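Local coordinates for replication protein A (Methanococcus maripaludis, PDB 3E0E) that probably binds single-stranded DNA, this chain being one OB-fold domain of the longer protein, at residues L8-V21 against V64-V76. Sequence-based numbering, arbitrary orientation.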
loop_
_atom_site.group_PDB
_atom_site.type_symbol
_atom_site.label_atom_id
_atom_site.label_comp_id
_atom_site.label_asym_id
_atom_site.label_seq_id
_atom_site.Cartn_x
_atom_site.Cartn_y
_atom_site.Cartn_z
ATOM N N LEU A 8 12.124 5.427 -2.168
ATOM C CA LEU A 8 11.134 6.300 -1.546
ATOM C C LEU A 8 11.730 7.240 -0.500
ATOM O O LEU A 8 12.683 6.889 0.197
ATOM C CB LEU A 8 10.026 5.461 -0.907
ATOM C CG LEU A 8 9.236 4.577 -1.875
ATOM C CD1 LEU A 8 8.232 3.751 -1.090
ATOM C CD2 LEU A 8 8.537 5.439 -2.920
HETATM N N MSE A 9 11.159 8.437 -0.413
HETATM C CA MSE A 9 11.584 9.457 0.542
HETATM C C MSE A 9 10.335 10.071 1.168
HETATM O O MSE A 9 9.253 10.025 0.586
HETATM C CB MSE A 9 12.374 10.571 -0.158
HETATM C CG MSE A 9 13.588 10.119 -0.942
HETATM SE SE MSE A 9 14.469 11.535 -1.646
HETATM C CE MSE A 9 15.818 11.700 -0.475
ATOM N N PRO A 10 10.469 10.653 2.366
ATOM C CA PRO A 10 9.323 11.274 3.038
ATOM C C PRO A 10 8.811 12.463 2.225
ATOM O O PRO A 10 9.590 13.143 1.555
ATOM C CB PRO A 10 9.907 11.713 4.379
ATOM C CG PRO A 10 11.011 10.719 4.612
ATOM C CD PRO A 10 11.646 10.633 3.251
ATOM N N ASN A 11 7.506 12.705 2.286
ATOM C CA ASN A 11 6.879 13.811 1.567
ATOM C C ASN A 11 6.972 13.639 0.055
ATOM O O ASN A 11 6.876 14.602 -0.705
ATOM C CB ASN A 11 7.514 15.140 1.988
ATOM C CG ASN A 11 7.396 15.392 3.483
ATOM O OD1 ASN A 11 6.295 15.445 4.033
ATOM N ND2 ASN A 11 8.535 15.550 4.147
ATOM N N LEU A 12 7.158 12.397 -0.370
ATOM C CA LEU A 12 7.249 12.069 -1.782
ATOM C C LEU A 12 5.971 11.373 -2.211
ATOM O O LEU A 12 5.414 10.570 -1.465
ATOM C CB LEU A 12 8.426 11.127 -2.035
ATOM C CG LEU A 12 8.435 10.420 -3.392
ATOM C CD1 LEU A 12 8.911 11.381 -4.470
ATOM C CD2 LEU A 12 9.344 9.204 -3.325
ATOM N N SER A 13 5.503 11.687 -3.411
ATOM C CA SER A 13 4.312 11.046 -3.942
ATOM C C SER A 13 4.737 10.281 -5.182
ATOM O O SER A 13 5.329 10.846 -6.097
ATOM C CB SER A 13 3.248 12.084 -4.290
ATOM O OG SER A 13 2.669 12.608 -3.106
ATOM N N GLY A 14 4.443 8.989 -5.206
ATOM C CA GLY A 14 4.829 8.189 -6.345
ATOM C C GLY A 14 4.095 6.872 -6.409
ATOM O O GLY A 14 3.140 6.635 -5.665
ATOM N N THR A 15 4.562 6.003 -7.295
ATOM C CA THR A 15 3.945 4.707 -7.489
ATOM C C THR A 15 4.999 3.619 -7.372
ATOM O O THR A 15 6.131 3.797 -7.813
ATOM C CB THR A 15 3.307 4.618 -8.895
ATOM O OG1 THR A 15 2.372 5.688 -9.067
ATOM C CG2 THR A 15 2.589 3.293 -9.076
ATOM N N ILE A 16 4.625 2.502 -6.761
ATOM C CA ILE A 16 5.523 1.362 -6.633
ATOM C C ILE A 16 4.738 0.134 -7.065
ATOM O O ILE A 16 3.517 0.092 -6.912
ATOM C CB ILE A 16 6.012 1.128 -5.176
ATOM C CG1 ILE A 16 4.817 0.919 -4.236
ATOM C CG2 ILE A 16 6.894 2.284 -4.728
ATOM C CD1 ILE A 16 5.218 0.477 -2.839
ATOM N N ASN A 17 5.435 -0.849 -7.628
ATOM C CA ASN A 17 4.805 -2.096 -8.044
ATOM C C ASN A 17 5.372 -3.080 -7.044
ATOM O O ASN A 17 6.558 -3.407 -7.091
ATOM C CB ASN A 17 5.222 -2.475 -9.469
ATOM C CG ASN A 17 4.805 -1.438 -10.481
ATOM O OD1 ASN A 17 3.859 -0.682 -10.257
ATOM N ND2 ASN A 17 5.499 -1.400 -11.614
ATOM N N ALA A 18 4.527 -3.547 -6.133
ATOM C CA ALA A 18 5.000 -4.427 -5.084
ATOM C C ALA A 18 4.086 -5.577 -4.714
ATOM O O ALA A 18 2.879 -5.532 -4.922
ATOM C CB ALA A 18 5.295 -3.598 -3.840
ATOM N N GLU A 19 4.698 -6.603 -4.136
ATOM C CA GLU A 19 4.002 -7.793 -3.681
ATOM C C GLU A 19 3.348 -7.535 -2.326
ATOM O O GLU A 19 3.954 -6.936 -1.438
ATOM C CB GLU A 19 5.005 -8.945 -3.545
ATOM C CG GLU A 19 4.497 -10.127 -2.738
ATOM C CD GLU A 19 5.590 -11.128 -2.415
ATOM O OE1 GLU A 19 5.301 -12.099 -1.686
ATOM O OE2 GLU A 19 6.736 -10.948 -2.881
ATOM N N VAL A 20 2.110 -7.986 -2.175
ATOM C CA VAL A 20 1.408 -7.844 -0.909
ATOM C C VAL A 20 1.867 -9.042 -0.073
ATOM O O VAL A 20 1.498 -10.180 -0.345
ATOM C CB VAL A 20 -0.124 -7.886 -1.111
ATOM C CG1 VAL A 20 -0.828 -7.810 0.241
ATOM C CG2 VAL A 20 -0.560 -6.723 -2.007
ATOM N N VAL A 21 2.708 -8.774 0.921
ATOM C CA VAL A 21 3.240 -9.820 1.792
ATOM C C VAL A 21 2.246 -10.131 2.898
ATOM O O VAL A 21 2.173 -11.256 3.400
ATOM C CB VAL A 21 4.563 -9.376 2.431
ATOM C CG1 VAL A 21 5.088 -10.468 3.360
ATOM C CG2 VAL A 21 5.576 -9.055 1.344
ATOM N N VAL A 64 -7.800 -7.302 -2.235
ATOM C CA VAL A 64 -6.372 -7.572 -2.350
ATOM C C VAL A 64 -6.074 -8.831 -1.552
ATOM O O VAL A 64 -6.637 -9.038 -0.477
ATOM C CB VAL A 64 -5.528 -6.400 -1.797
ATOM C CG1 VAL A 64 -4.202 -6.911 -1.246
ATOM C CG2 VAL A 64 -5.263 -5.400 -2.902
ATOM N N LYS A 65 -5.188 -9.667 -2.080
ATOM C CA LYS A 65 -4.840 -10.916 -1.421
ATOM C C LYS A 65 -3.328 -11.032 -1.296
ATOM O O LYS A 65 -2.586 -10.428 -2.072
ATOM C CB LYS A 65 -5.388 -12.087 -2.241
ATOM C CG LYS A 65 -6.857 -11.907 -2.627
ATOM C CD LYS A 65 -7.243 -12.710 -3.863
ATOM C CE LYS A 65 -8.590 -12.244 -4.416
ATOM N NZ LYS A 65 -8.959 -12.911 -5.700
ATOM N N LYS A 66 -2.875 -11.790 -0.306
ATOM C CA LYS A 66 -1.447 -11.992 -0.120
ATOM C C LYS A 66 -0.929 -12.661 -1.383
ATOM O O LYS A 66 -1.553 -13.584 -1.906
ATOM C CB LYS A 66 -1.180 -12.887 1.091
ATOM C CG LYS A 66 0.274 -13.324 1.226
ATOM C CD LYS A 66 0.480 -14.180 2.465
ATOM C CE LYS A 66 1.892 -14.749 2.515
ATOM N NZ LYS A 66 2.944 -13.691 2.448
ATOM N N GLY A 67 0.207 -12.187 -1.876
ATOM C CA GLY A 67 0.769 -12.754 -3.086
ATOM C C GLY A 67 0.484 -11.902 -4.309
ATOM O O GLY A 67 1.197 -11.992 -5.316
ATOM N N ASP A 68 -0.560 -11.079 -4.239
ATOM C CA ASP A 68 -0.892 -10.207 -5.361
ATOM C C ASP A 68 0.223 -9.195 -5.557
ATOM O O ASP A 68 0.855 -8.756 -4.591
ATOM C CB ASP A 68 -2.182 -9.413 -5.112
ATOM C CG ASP A 68 -3.435 -10.253 -5.227
ATOM O OD1 ASP A 68 -3.374 -11.361 -5.799
ATOM O OD2 ASP A 68 -4.495 -9.783 -4.756
ATOM N N ILE A 69 0.461 -8.831 -6.813
ATOM C CA ILE A 69 1.454 -7.818 -7.130
ATOM C C ILE A 69 0.593 -6.618 -7.501
ATOM O O ILE A 69 -0.194 -6.664 -8.447
ATOM C CB ILE A 69 2.348 -8.235 -8.308
ATOM C CG1 ILE A 69 3.047 -9.553 -7.967
ATOM C CG2 ILE A 69 3.383 -7.148 -8.579
ATOM C CD1 ILE A 69 3.959 -10.075 -9.040
ATOM N N ALA A 70 0.732 -5.545 -6.735
ATOM C CA ALA A 70 -0.089 -4.376 -6.961
ATOM C C ALA A 70 0.655 -3.109 -7.328
ATOM O O ALA A 70 1.820 -2.924 -6.970
ATOM C CB ALA A 70 -0.944 -4.124 -5.719
ATOM N N GLU A 71 -0.044 -2.245 -8.059
ATOM C CA GLU A 71 0.482 -0.947 -8.444
ATOM C C GLU A 71 -0.126 -0.029 -7.399
ATOM O O GLU A 71 -1.335 0.192 -7.384
ATOM C CB GLU A 71 -0.009 -0.546 -9.831
ATOM C CG GLU A 71 0.654 0.718 -10.343
ATOM C CD GLU A 71 0.278 1.034 -11.774
ATOM O OE1 GLU A 71 0.903 1.941 -12.363
ATOM O OE2 GLU A 71 -0.640 0.378 -12.309
ATOM N N VAL A 72 0.718 0.490 -6.517
ATOM C CA VAL A 72 0.267 1.351 -5.436
ATOM C C VAL A 72 0.787 2.768 -5.595
ATOM O O VAL A 72 1.990 2.985 -5.607
ATOM C CB VAL A 72 0.757 0.814 -4.073
ATOM C CG1 VAL A 72 0.253 1.698 -2.960
ATOM C CG2 VAL A 72 0.292 -0.623 -3.872
ATOM N N SER A 73 -0.124 3.728 -5.707
ATOM C CA SER A 73 0.253 5.128 -5.850
ATOM C C SER A 73 -0.153 5.852 -4.579
ATOM O O SER A 73 -1.258 5.663 -4.087
ATOM C CB SER A 73 -0.466 5.753 -7.045
ATOM O OG SER A 73 -0.151 5.064 -8.240
ATOM N N GLY A 74 0.737 6.676 -4.043
ATOM C CA GLY A 74 0.394 7.374 -2.825
ATOM C C GLY A 74 1.449 8.336 -2.332
ATOM O O GLY A 74 2.412 8.634 -3.037
ATOM N N TYR A 75 1.253 8.801 -1.103
ATOM C CA TYR A 75 2.139 9.760 -0.459
ATOM C C TYR A 75 2.948 9.047 0.614
ATOM O O TYR A 75 2.392 8.331 1.442
ATOM C CB TYR A 75 1.298 10.864 0.180
ATOM C CG TYR A 75 2.091 12.029 0.710
ATOM C CD1 TYR A 75 2.594 12.998 -0.151
ATOM C CD2 TYR A 75 2.330 12.170 2.076
ATOM C CE1 TYR A 75 3.312 14.084 0.332
ATOM C CE2 TYR A 75 3.049 13.252 2.572
ATOM C CZ TYR A 75 3.534 14.204 1.692
ATOM O OH TYR A 75 4.232 15.286 2.175
ATOM N N VAL A 76 4.259 9.254 0.600
ATOM C CA VAL A 76 5.153 8.616 1.558
ATOM C C VAL A 76 5.382 9.522 2.758
ATOM O O VAL A 76 5.676 10.702 2.598
ATOM C CB VAL A 76 6.505 8.303 0.890
ATOM C CG1 VAL A 76 7.438 7.606 1.867
ATOM C CG2 VAL A 76 6.275 7.442 -0.341
HETATM O O HOH W 1 3.276 -12.923 -0.322
#
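Ile16 and Val72 sit at the middle of an antiparallel ladder in which strands 12-21 and 69-76 run 4.5 Å apart at closest approach, their directions 140° apart, with paired backbone bonds at Gly14-Gly74, Ile16-Val72 and Ala18-Ala70. On the outward face Thr15 and Ser73 form a non-hydrogen-bonded pair whose hydroxyls meet, Thr15 OG1 donating to Ser73 OG at 2.7 Å. Thr15 CG2, set anti to the backbone N (its OG1 at chi1 -56°), points along the sheet and rests on Glu71 CG at 3.5 Å, while Asn17 OD1, from Glu71's own cross-strand partner, lies beside the same methylene. Replacing Thr15 with an alanine would probably deprive Ser73 OG of this hydrogen-bond donor and open a gap beside the Glu71 chain. Tyr75 extends back along the neighbouring strand: Ser13 OG lies in the plane of its ring, 3.0 Å from CD1 at the edge, and the phenol end comes beside the Asn11 amide, the two planes 58° apart. These strands belong to the curled sheet of an OB-fold; on its inner face Ile16 CG1 packs alongside Val72 CB at 4.1 Å, with Ile90 of strand 89-92 against Val72 and Tyr3 against Ile16. At one end the Leu8 side chain crosses that of Val76 at about a right angle, CD2 against CG2. At the other, the type II turn Lys65-Asp68 takes over from the ladder, Gly67 N donating to Val20 O, and Val20 CG2 meets Val64 CG1 at 3.7 Å. Lys66, extended until a bend at its last torsion, brings NZ to Val21 O at 2.7 Å; a water accepting from NZ bridges it to Glu19 OE1.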